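Local coordinates for protein Hcp1 family type VI secretion system effector (Salmonella typhimurium, PDB 5XHH) that probably assembles into stacked hexameric rings that form the inner tube of the type VI secretion system, a conduit and carrier for secreted effectors, at residues A[6-11]-A[22-27]; A[26-31]-A[59-64]; A[98-103]-A[133-138]. One frame throughout, in Å; residues are numbered along the deposited sequence.

Contact 1 (A[6-11]-A[22-27])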
loop_
_atom_site.group_PDB
_atom_site.type_symbol
_atom_site.label_atom_id
_atom_site.label_comp_id
_atom_site.label_asym_id
_atom_site.label_seq_id
_atom_site.Cartn_x
_atom_site.Cartn_y
_atom_site.Cartn_z
ATOM N N PHE A 6 6.062 5.149 -4.610
ATOM C CA PHE A 6 6.933 4.083 -4.141
ATOM C C PHE A 6 6.269 3.354 -2.985
ATOM O O PHE A 6 5.611 3.977 -2.142
ATOM C CB PHE A 6 8.299 4.635 -3.699
ATOM C CG PHE A 6 9.017 5.372 -4.784
ATOM C CD1 PHE A 6 9.673 4.685 -5.776
ATOM C CD2 PHE A 6 9.016 6.762 -4.821
ATOM C CE1 PHE A 6 10.334 5.363 -6.784
ATOM C CE2 PHE A 6 9.671 7.448 -5.826
ATOM C CZ PHE A 6 10.338 6.745 -6.804
ATOM N N LEU A 7 6.429 2.034 -2.958
ATOM C CA LEU A 7 5.911 1.210 -1.878
ATOM C C LEU A 7 7.046 0.360 -1.334
ATOM O O LEU A 7 7.590 -0.489 -2.043
ATOM C CB LEU A 7 4.748 0.333 -2.334
ATOM C CG LEU A 7 4.138 -0.510 -1.215
ATOM C CD1 LEU A 7 3.700 0.379 -0.059
ATOM C CD2 LEU A 7 2.962 -1.345 -1.723
ATOM N N LYS A 8 7.403 0.605 -0.081
ATOM C CA LYS A 8 8.443 -0.126 0.617
ATOM C C LYS A 8 7.763 -1.156 1.509
ATOM O O LYS A 8 7.072 -0.794 2.462
ATOM C CB LYS A 8 9.301 0.834 1.435
ATOM C CG LYS A 8 10.407 0.143 2.232
ATOM C CD LYS A 8 10.908 1.016 3.372
ATOM C CE LYS A 8 12.164 0.416 3.995
ATOM N NZ LYS A 8 12.429 0.980 5.331
ATOM N N ILE A 9 7.962 -2.437 1.214
ATOM C CA ILE A 9 7.374 -3.518 1.989
ATOM C C ILE A 9 8.487 -4.284 2.694
ATOM O O ILE A 9 9.417 -4.772 2.043
ATOM C CB ILE A 9 6.547 -4.464 1.103
ATOM C CG1 ILE A 9 5.452 -3.691 0.358
ATOM C CG2 ILE A 9 5.933 -5.563 1.962
ATOM C CD1 ILE A 9 4.639 -4.563 -0.571
ATOM N N ASP A 10 8.386 -4.399 4.020
ATOM C CA ASP A 10 9.363 -5.179 4.776
ATOM C C ASP A 10 9.452 -6.593 4.210
ATOM O O ASP A 10 8.433 -7.262 4.020
ATOM C CB ASP A 10 8.983 -5.242 6.256
ATOM C CG ASP A 10 9.271 -3.958 7.004
ATOM O OD1 ASP A 10 9.934 -3.061 6.451
ATOM O OD2 ASP A 10 8.857 -3.868 8.177
ATOM N N GLY A 11 10.670 -7.037 3.920
ATOM C CA GLY A 11 10.883 -8.368 3.400
ATOM C C GLY A 11 10.469 -8.589 1.958
ATOM O O GLY A 11 10.683 -9.688 1.437
ATOM N N LYS A 22 15.562 3.051 -3.565
ATOM C CA LYS A 22 16.134 1.922 -4.272
ATOM C C LYS A 22 15.559 0.623 -3.730
ATOM O O LYS A 22 15.386 0.457 -2.517
ATOM C CB LYS A 22 17.659 1.935 -4.158
ATOM C CG LYS A 22 18.326 1.071 -5.218
ATOM C CD LYS A 22 19.518 1.773 -5.829
ATOM C CE LYS A 22 20.542 2.093 -4.755
ATOM N NZ LYS A 22 21.143 0.844 -4.214
ATOM N N ASN A 23 15.232 -0.287 -4.649
ATOM C CA ASN A 23 14.672 -1.605 -4.349
ATOM C C ASN A 23 13.312 -1.535 -3.649
ATOM O O ASN A 23 12.901 -2.482 -2.975
ATOM C CB ASN A 23 15.661 -2.433 -3.536
ATOM C CG ASN A 23 16.983 -2.561 -4.246
ATOM O OD1 ASN A 23 17.056 -3.130 -5.334
ATOM N ND2 ASN A 23 18.018 -1.982 -3.672
ATOM N N GLU A 24 12.598 -0.435 -3.814
ATOM C CA GLU A 24 11.188 -0.390 -3.461
ATOM C C GLU A 24 10.359 -0.679 -4.701
ATOM O O GLU A 24 10.878 -0.749 -5.817
ATOM C CB GLU A 24 10.834 0.964 -2.850
ATOM C CG GLU A 24 11.660 1.238 -1.617
ATOM C CD GLU A 24 11.327 2.562 -0.948
ATOM O OE1 GLU A 24 12.121 2.988 -0.085
ATOM O OE2 GLU A 24 10.295 3.174 -1.280
ATOM N N ILE A 25 9.060 -0.875 -4.498
ATOM C CA ILE A 25 8.146 -1.166 -5.598
ATOM C C ILE A 25 7.651 0.138 -6.205
ATOM O O ILE A 25 7.128 1.007 -5.494
ATOM C CB ILE A 25 6.956 -2.005 -5.128
ATOM C CG1 ILE A 25 7.417 -3.347 -4.596
ATOM C CG2 ILE A 25 5.975 -2.199 -6.282
ATOM C CD1 ILE A 25 6.359 -4.021 -3.728
ATOM N N GLU A 26 7.767 0.252 -7.523
ATOM C CA GLU A 26 7.216 1.394 -8.233
ATOM C C GLU A 26 5.744 1.119 -8.523
ATOM O O GLU A 26 5.401 0.118 -9.160
ATOM C CB GLU A 26 8.008 1.659 -9.514
ATOM C CG GLU A 26 9.446 2.122 -9.232
ATOM C CD GLU A 26 10.212 2.517 -10.482
ATOM O OE1 GLU A 26 9.664 2.367 -11.591
ATOM O OE2 GLU A 26 11.361 2.987 -10.355
ATOM N N VAL A 27 4.878 2.000 -8.045
ATOM C CA VAL A 27 3.444 1.761 -8.036
ATOM C C VAL A 27 2.798 2.546 -9.161
ATOM O O VAL A 27 3.041 3.746 -9.307
ATOM C CB VAL A 27 2.835 2.147 -6.680
ATOM C CG1 VAL A 27 1.307 2.243 -6.785
ATOM C CG2 VAL A 27 3.270 1.154 -5.613
#

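Contact 2 (A[26-31]-A[59-64])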
loop_
_atom_site.group_PDB
_atom_site.type_symbol
_atom_site.label_atom_id
_atom_site.label_comp_id
_atom_site.label_asym_id
_atom_site.label_seq_id
_atom_site.Cartn_x
_atom_site.Cartn_y
_atom_site.Cartn_z
ATOM N N GLU A 26 7.767 0.252 -7.523
ATOM C CA GLU A 26 7.216 1.394 -8.233
ATOM C C GLU A 26 5.744 1.119 -8.523
ATOM O O GLU A 26 5.401 0.118 -9.160
ATOM C CB GLU A 26 8.008 1.659 -9.514
ATOM C CG GLU A 26 9.446 2.122 -9.232
ATOM C CD GLU A 26 10.212 2.517 -10.482
ATOM O OE1 GLU A 26 9.664 2.367 -11.591
ATOM O OE2 GLU A 26 11.361 2.987 -10.355
ATOM N N VAL A 27 4.878 2.000 -8.045
ATOM C CA VAL A 27 3.444 1.761 -8.036
ATOM C C VAL A 27 2.798 2.546 -9.161
ATOM O O VAL A 27 3.041 3.746 -9.307
ATOM C CB VAL A 27 2.835 2.147 -6.680
ATOM C CG1 VAL A 27 1.307 2.243 -6.785
ATOM C CG2 VAL A 27 3.270 1.154 -5.613
ATOM N N LEU A 28 1.950 1.875 -9.936
ATOM C CA LEU A 28 1.197 2.541 -10.992
ATOM C C LEU A 28 -0.016 3.296 -10.444
ATOM O O LEU A 28 -0.288 4.415 -10.879
ATOM C CB LEU A 28 0.769 1.518 -12.046
ATOM C CG LEU A 28 1.953 0.783 -12.712
ATOM C CD1 LEU A 28 1.497 -0.481 -13.381
ATOM C CD2 LEU A 28 2.687 1.713 -13.709
ATOM N N SER A 29 -0.730 2.717 -9.477
ATOM C CA SER A 29 -1.898 3.350 -8.874
ATOM C C SER A 29 -2.248 2.598 -7.596
ATOM O O SER A 29 -1.788 1.478 -7.372
ATOM C CB SER A 29 -3.091 3.364 -9.834
ATOM O OG SER A 29 -3.601 2.067 -10.032
ATOM N N TRP A 30 -3.102 3.211 -6.777
ATOM C CA TRP A 30 -3.398 2.679 -5.448
ATOM C C TRP A 30 -4.684 3.315 -4.952
ATOM O O TRP A 30 -5.043 4.410 -5.375
ATOM C CB TRP A 30 -2.253 2.951 -4.461
ATOM C CG TRP A 30 -2.002 4.414 -4.282
ATOM C CD1 TRP A 30 -1.097 5.182 -4.951
ATOM C CD2 TRP A 30 -2.689 5.294 -3.381
ATOM N NE1 TRP A 30 -1.175 6.481 -4.531
ATOM C CE2 TRP A 30 -2.155 6.582 -3.572
ATOM C CE3 TRP A 30 -3.714 5.117 -2.441
ATOM C CZ2 TRP A 30 -2.597 7.699 -2.838
ATOM C CZ3 TRP A 30 -4.166 6.237 -1.713
ATOM C CH2 TRP A 30 -3.600 7.501 -1.916
ATOM N N ARG A 31 -5.358 2.631 -4.033
ATOM C CA ARG A 31 -6.537 3.192 -3.386
ATOM C C ARG A 31 -6.848 2.408 -2.115
ATOM O O ARG A 31 -6.489 1.237 -1.975
ATOM C CB ARG A 31 -7.757 3.203 -4.325
ATOM C CG ARG A 31 -8.402 1.851 -4.600
ATOM C CD ARG A 31 -7.620 1.072 -5.653
ATOM N NE ARG A 31 -7.362 1.852 -6.862
ATOM C CZ ARG A 31 -6.436 1.543 -7.766
ATOM N NH1 ARG A 31 -6.261 2.309 -8.832
ATOM N NH2 ARG A 31 -5.673 0.473 -7.597
ATOM N N ASP A 59 -1.495 -1.340 -7.916
ATOM C CA ASP A 59 -1.122 -1.937 -9.200
ATOM C C ASP A 59 0.370 -1.708 -9.423
ATOM O O ASP A 59 0.893 -0.627 -9.112
ATOM C CB ASP A 59 -1.940 -1.301 -10.351
ATOM C CG ASP A 59 -1.838 -2.073 -11.676
ATOM O OD1 ASP A 59 -1.380 -3.246 -11.716
ATOM O OD2 ASP A 59 -2.232 -1.484 -12.703
ATOM N N HIS A 60 1.065 -2.718 -9.937
ATOM C CA HIS A 60 2.433 -2.471 -10.370
ATOM C C HIS A 60 2.722 -3.356 -11.574
ATOM O O HIS A 60 1.986 -4.306 -11.857
ATOM C CB HIS A 60 3.444 -2.720 -9.236
ATOM C CG HIS A 60 3.590 -4.166 -8.860
ATOM N ND1 HIS A 60 4.818 -4.779 -8.710
ATOM C CD2 HIS A 60 2.663 -5.124 -8.627
ATOM C CE1 HIS A 60 4.637 -6.050 -8.401
ATOM N NE2 HIS A 60 3.339 -6.284 -8.346
ATOM N N TYR A 61 3.784 -3.023 -12.303
ATOM C CA TYR A 61 4.278 -3.953 -13.310
ATOM C C TYR A 61 4.784 -5.204 -12.613
ATOM O O TYR A 61 5.296 -5.138 -11.495
ATOM C CB TYR A 61 5.393 -3.320 -14.150
ATOM C CG TYR A 61 4.896 -2.236 -15.070
ATOM C CD1 TYR A 61 3.908 -2.505 -15.998
ATOM C CD2 TYR A 61 5.411 -0.952 -15.011
ATOM C CE1 TYR A 61 3.433 -1.527 -16.833
ATOM C CE2 TYR A 61 4.940 0.051 -15.856
ATOM C CZ TYR A 61 3.948 -0.253 -16.760
ATOM O OH TYR A 61 3.454 0.702 -17.613
ATOM N N ILE A 62 4.601 -6.360 -13.247
ATOM C CA ILE A 62 5.147 -7.574 -12.651
ATOM C C ILE A 62 6.648 -7.405 -12.539
ATOM O O ILE A 62 7.314 -7.002 -13.498
ATOM C CB ILE A 62 4.756 -8.814 -13.468
ATOM C CG1 ILE A 62 3.238 -9.008 -13.418
ATOM C CG2 ILE A 62 5.508 -10.049 -12.925
ATOM C CD1 ILE A 62 2.708 -10.135 -14.285
ATOM N N ASP A 63 7.182 -7.635 -11.348
ATOM C CA ASP A 63 8.563 -7.237 -11.100
ATOM C C ASP A 63 9.142 -8.137 -10.017
ATOM O O ASP A 63 8.548 -9.161 -9.668
ATOM C CB ASP A 63 8.637 -5.737 -10.751
ATOM C CG ASP A 63 7.841 -5.372 -9.496
ATOM O OD1 ASP A 63 7.606 -6.252 -8.642
ATOM O OD2 ASP A 63 7.464 -4.180 -9.365
ATOM N N ARG A 64 10.295 -7.732 -9.461
ATOM C CA ARG A 64 11.004 -8.567 -8.497
ATOM C C ARG A 64 10.158 -8.880 -7.262
ATOM O O ARG A 64 10.374 -9.906 -6.612
ATOM C CB ARG A 64 12.321 -7.892 -8.083
ATOM C CG ARG A 64 13.061 -8.605 -6.947
ATOM C CD ARG A 64 14.106 -7.723 -6.269
ATOM N NE ARG A 64 15.395 -7.765 -6.952
ATOM C CZ ARG A 64 16.358 -8.647 -6.689
ATOM N NH1 ARG A 64 16.183 -9.573 -5.756
ATOM N NH2 ARG A 64 17.500 -8.607 -7.360
HETATM O O HOH W 1 5.448 -0.807 -11.636
HETATM O O HOH W 2 9.447 -2.545 -8.542
HETATM O O HOH W 3 -3.347 1.038 -12.755
#

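Contact 3 (A[98-103]-A[133-138])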
loop_
_atom_site.group_PDB
_atom_site.type_symbol
_atom_site.label_atom_id
_atom_site.label_comp_id
_atom_site.label_asym_id
_atom_site.label_seq_id
_atom_site.Cartn_x
_atom_site.Cartn_y
_atom_site.Cartn_z
ATOM N N LYS A 98 2.642 10.636 2.393
ATOM C CA LYS A 98 3.171 9.370 2.909
ATOM C C LYS A 98 2.139 8.639 3.766
ATOM O O LYS A 98 1.517 9.236 4.642
ATOM C CB LYS A 98 4.452 9.619 3.715
ATOM C CG LYS A 98 5.044 8.397 4.395
ATOM C CD LYS A 98 6.514 8.680 4.826
ATOM C CE LYS A 98 6.952 7.785 5.971
ATOM N NZ LYS A 98 8.438 7.798 6.296
ATOM N N TYR A 99 1.945 7.349 3.503
ATOM C CA TYR A 99 1.169 6.477 4.376
ATOM C C TYR A 99 2.094 5.408 4.940
ATOM O O TYR A 99 2.806 4.735 4.184
ATOM C CB TYR A 99 0.008 5.788 3.645
ATOM C CG TYR A 99 -0.957 6.706 2.939
ATOM C CD1 TYR A 99 -1.956 7.371 3.634
ATOM C CD2 TYR A 99 -0.891 6.878 1.568
ATOM C CE1 TYR A 99 -2.858 8.215 2.973
ATOM C CE2 TYR A 99 -1.768 7.713 0.906
ATOM C CZ TYR A 99 -2.750 8.375 1.616
ATOM O OH TYR A 99 -3.612 9.185 0.943
ATOM N N THR A 100 2.059 5.230 6.247
ATOM C CA THR A 100 2.809 4.179 6.930
ATOM C C THR A 100 1.789 3.197 7.488
ATOM O O THR A 100 0.999 3.550 8.368
ATOM C CB THR A 100 3.696 4.762 8.033
ATOM O OG1 THR A 100 4.640 5.661 7.441
ATOM C CG2 THR A 100 4.447 3.671 8.739
ATOM N N PHE A 101 1.778 1.989 6.944
ATOM C CA PHE A 101 0.876 0.929 7.365
ATOM C C PHE A 101 1.657 -0.050 8.230
ATOM O O PHE A 101 2.859 -0.254 8.026
ATOM C CB PHE A 101 0.283 0.164 6.173
ATOM C CG PHE A 101 -0.319 1.030 5.097
ATOM C CD1 PHE A 101 0.453 1.491 4.042
ATOM C CD2 PHE A 101 -1.672 1.325 5.103
ATOM C CE1 PHE A 101 -0.117 2.268 3.024
ATOM C CE2 PHE A 101 -2.241 2.092 4.107
ATOM C CZ PHE A 101 -1.469 2.567 3.068
ATOM N N THR A 102 0.971 -0.668 9.192
ATOM C CA THR A 102 1.614 -1.721 9.966
ATOM C C THR A 102 0.733 -2.956 10.029
ATOM O O THR A 102 -0.488 -2.878 9.880
ATOM C CB THR A 102 1.938 -1.294 11.409
ATOM O OG1 THR A 102 0.723 -1.176 12.149
ATOM C CG2 THR A 102 2.712 0.004 11.444
ATOM N N ASP A 103 1.380 -4.096 10.290
ATOM C CA ASP A 103 0.703 -5.368 10.533
ATOM C C ASP A 103 -0.172 -5.741 9.333
ATOM O O ASP A 103 -1.402 -5.733 9.375
ATOM C CB ASP A 103 -0.111 -5.301 11.831
ATOM C CG ASP A 103 -0.884 -6.570 12.112
ATOM O OD1 ASP A 103 -0.303 -7.666 11.979
ATOM O OD2 ASP A 103 -2.081 -6.462 12.456
ATOM N N LYS A 133 -1.017 5.491 9.188
ATOM C CA LYS A 133 -0.703 6.850 9.610
ATOM C C LYS A 133 -0.300 7.633 8.379
ATOM O O LYS A 133 0.618 7.227 7.659
ATOM C CB LYS A 133 0.419 6.868 10.648
ATOM C CG LYS A 133 1.014 8.241 10.834
ATOM C CD LYS A 133 1.793 8.344 12.131
ATOM C CE LYS A 133 1.050 9.225 13.137
ATOM N NZ LYS A 133 1.872 9.586 14.342
ATOM N N GLN A 134 -0.969 8.746 8.124
ATOM C CA GLN A 134 -0.639 9.547 6.961
ATOM C C GLN A 134 0.020 10.849 7.392
ATOM O O GLN A 134 -0.332 11.426 8.425
ATOM C CB GLN A 134 -1.881 9.798 6.089
ATOM C CG GLN A 134 -2.769 10.950 6.448
ATOM C CD GLN A 134 -3.951 11.097 5.463
ATOM O OE1 GLN A 134 -3.937 11.951 4.573
ATOM N NE2 GLN A 134 -4.966 10.272 5.636
ATOM N N GLU A 135 0.992 11.277 6.589
ATOM C CA GLU A 135 1.709 12.533 6.719
ATOM C C GLU A 135 1.628 13.277 5.398
ATOM O O GLU A 135 1.966 12.726 4.348
ATOM C CB GLU A 135 3.182 12.298 7.079
ATOM C CG GLU A 135 3.373 11.560 8.391
ATOM C CD GLU A 135 4.814 11.123 8.604
ATOM O OE1 GLU A 135 5.047 9.902 8.721
ATOM O OE2 GLU A 135 5.705 12.000 8.626
ATOM N N TYR A 136 1.185 14.523 5.457
ATOM C CA TYR A 136 1.113 15.419 4.319
ATOM C C TYR A 136 2.027 16.604 4.593
ATOM O O TYR A 136 2.010 17.154 5.693
ATOM C CB TYR A 136 -0.339 15.895 4.092
ATOM C CG TYR A 136 -0.484 16.857 2.930
ATOM C CD1 TYR A 136 -0.726 16.388 1.641
ATOM C CD2 TYR A 136 -0.373 18.231 3.119
ATOM C CE1 TYR A 136 -0.836 17.263 0.577
ATOM C CE2 TYR A 136 -0.481 19.109 2.062
ATOM C CZ TYR A 136 -0.722 18.623 0.797
ATOM O OH TYR A 136 -0.843 19.487 -0.260
ATOM N N VAL A 137 2.808 17.013 3.598
ATOM C CA VAL A 137 3.718 18.149 3.737
ATOM C C VAL A 137 3.219 19.293 2.861
ATOM O O VAL A 137 3.339 19.251 1.630
ATOM C CB VAL A 137 5.158 17.784 3.368
ATOM C CG1 VAL A 137 6.033 19.030 3.462
ATOM C CG2 VAL A 137 5.681 16.653 4.257
ATOM N N VAL A 138 2.680 20.337 3.486
ATOM C CA VAL A 138 2.258 21.510 2.731
ATOM C C VAL A 138 3.493 22.264 2.248
ATOM O O VAL A 138 4.520 22.311 2.939
ATOM C CB VAL A 138 1.335 22.387 3.596
ATOM C CG1 VAL A 138 2.013 22.736 4.911
ATOM C CG2 VAL A 138 0.905 23.645 2.847
HETATM O O HOH W 4 -4.998 10.873 2.182
HETATM O O HOH W 5 3.298 8.222 7.220
#

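Contact 1 (A[6-11]-A[22-27])
Glu24 lies against Lys8 and Phe6, on the face of strand 3-9 that carries their side chains, and can be followed atom by atom. CB sits 3.6 Å from the carbonyl O of Leu7. CG stands beside the backbone N (chi1 -59°), and from there the extended chain runs over Lys8, CD lying 3.6 Å from Lys8 CB. At the end, OE2 comes to 3.5 Å from Phe6 CB, but its hydrogen bond goes to His21 ND1, and the ring of His21 in turn stacks on Phe6. Lys8 meets Glu24 through its aliphatic CB and CG; NZ stays 5.8 Å from Glu24 OE1, too far for a salt bridge. The backbones are joined at Leu7 and Ile25, a hydrogen-bonded antiparallel pair, with Leu7 N to Ile25 O at 2.8 Å and Ile25 N to Leu7 O at 2.9 Å. On the face that carries these two side chains the contact is apolar: Leu7 CB packs against Val27 CG2 at 3.7 Å, and Ile9 CD1 meets Ile25 CD1 at 3.6 Å. Phe6 and Glu26, the non-hydrogen-bonded pair, lie side by side on the opposite face, Glu26 OE2 hydrogen-bonded with Ser16 OG. This is a short, strongly twisted antiparallel pairing (directions 122° apart) in which 25-26 is the outermost strand of the larger sheet within this chain, in an Hcp-type beta-barrel.

Contact 2 (A[26-31]-A[59-64])
Residues 26-29 run roughly antiparallel to 59-61, end-to-end directions 140° apart, with Leu28 N giving a hydrogen bond to Asp59 O at 2.8 Å and Asp59 N giving one to Ser29 O. Toward Glu26 and Tyr61 a water takes over: it accepts the N-H of Tyr61 and donates to Glu26 O, bridging the two chains. Leu28 carries the main side-chain contact. Its CG lies beside the backbone N (chi1 -60°), which directs the isobutyl group over the Tyr61 ring, the two side chains crossing at about a right angle. CD1 stands 4.0 Å from the ring centroid and only 4° off the normal, a CH-pi contact over the face, while CD2 meets Tyr61 CE2 at 3.5 Å. Arg122 of strand 121-129 touches both residues. The pairing joins strands 29-36 and 51-61 of the four-stranded sheet, the smaller of the two sheets in this Hcp fold, whose homologues form a beta-barrel. Near Ser29 the contact becomes polar. A second water joins Ser29 OG to Asp59 OD2, which also forms a salt bridge with Arg122; Arg31 NH1 donates to Ser29 OG at 2.9 Å, and Arg31 NH2 forms a salt bridge with Asp57 OD1. At the other end, His60 CB packs 3.4 Å from Glu26 O, and its imidazole turns toward Asp63: His60 ND1 donates to Asp63 OD2 at 2.8 Å, close to the ring plane but from above the carboxylate plane. His60 NE2 bonds Glu123, so the ring is gripped from two nitrogens, while Asp63 OD1 accepts from Ala65 N in the turn leading to helix 66-75.

Contact 3 (A[98-103]-A[133-138])
Lys98, Glu135 and Lys133 have the largest areas buried by this pairing, and Lys98 and Glu135 are paired across the strands. Their backbones make a hydrogen-bonded antiparallel pair, Lys98 N to Glu135 O and Glu135 N to Lys98 O, both at 2.9 Å. On the face carrying Lys98, Thr100, Lys133 and Glu135, the side chains of Lys98 and Glu135 lie side by side and point the same way. The Lys98 chain is extended, with CG anti to the backbone N (chi1 176°), and brings CE to 4.0 Å from Glu135 OE1. Its NZ remains 4.7 Å from that oxygen, so the opposite charges are near but make no salt bridge.

Lys133 contributes mainly through its backbone. It forms the next hydrogen-bonded pair with Thr100, Thr100 N reaching Lys133 O at 2.8 Å with an N-H...O angle of 169°, and Lys133 N bonding Thr100 O in return. A water beside this pair lies within hydrogen-bonding distance of Thr100 OG1, Lys133 O and Glu135 OE1, bringing polar groups of both strands together. The Lys133 side chain bends at chi3, carrying NZ off from strand 97-102.

On the other face, Tyr99 and Gln134 form the non-hydrogen-bonded pair, with CA atoms 4.4 Å apart. The side chains lie alongside, Tyr99 CD1 3.5 Å from Gln134 CB, and Gln134 NE2 sits at the ring edge, in its plane. Ring and amide planes stand 71° apart, and a water links Tyr99 OH to Gln134 OE1. The Tyr99 ring also meets Trp30 and Trp32, which joins this sheet to strand 29-36. With four backbone bonds fixing the register and water joining polar side chains on both faces, the chemistry implies a pairing held chiefly by the main chains, whose charged groups add probable long-range attraction but no direct ion pair.

Contact 1 is the most buried of the three, with isoleucine, leucine and valine packing on one face. Contact 2, partly buried, mixes a CH-pi contact with waters and charged residues, while contact 3, at the surface, relies on four backbone bonds. Contacts 1 and 3 belong to the same seven-stranded sheet, at its outermost strand 25-26 and between its inner strands 97-102 and 131-137, with centres about 15 Å apart. Contact 2 belongs to the four-stranded sheet. It shares Glu26 and Val27 with contact 1, so the chain passes from one sheet to the other there, and Ile25 CG2 packs on His60 ND1 at 3.7 Å. Contacts 2 and 3 touch through Trp30 CH2 and Tyr99 OH, 3.3 Å apart.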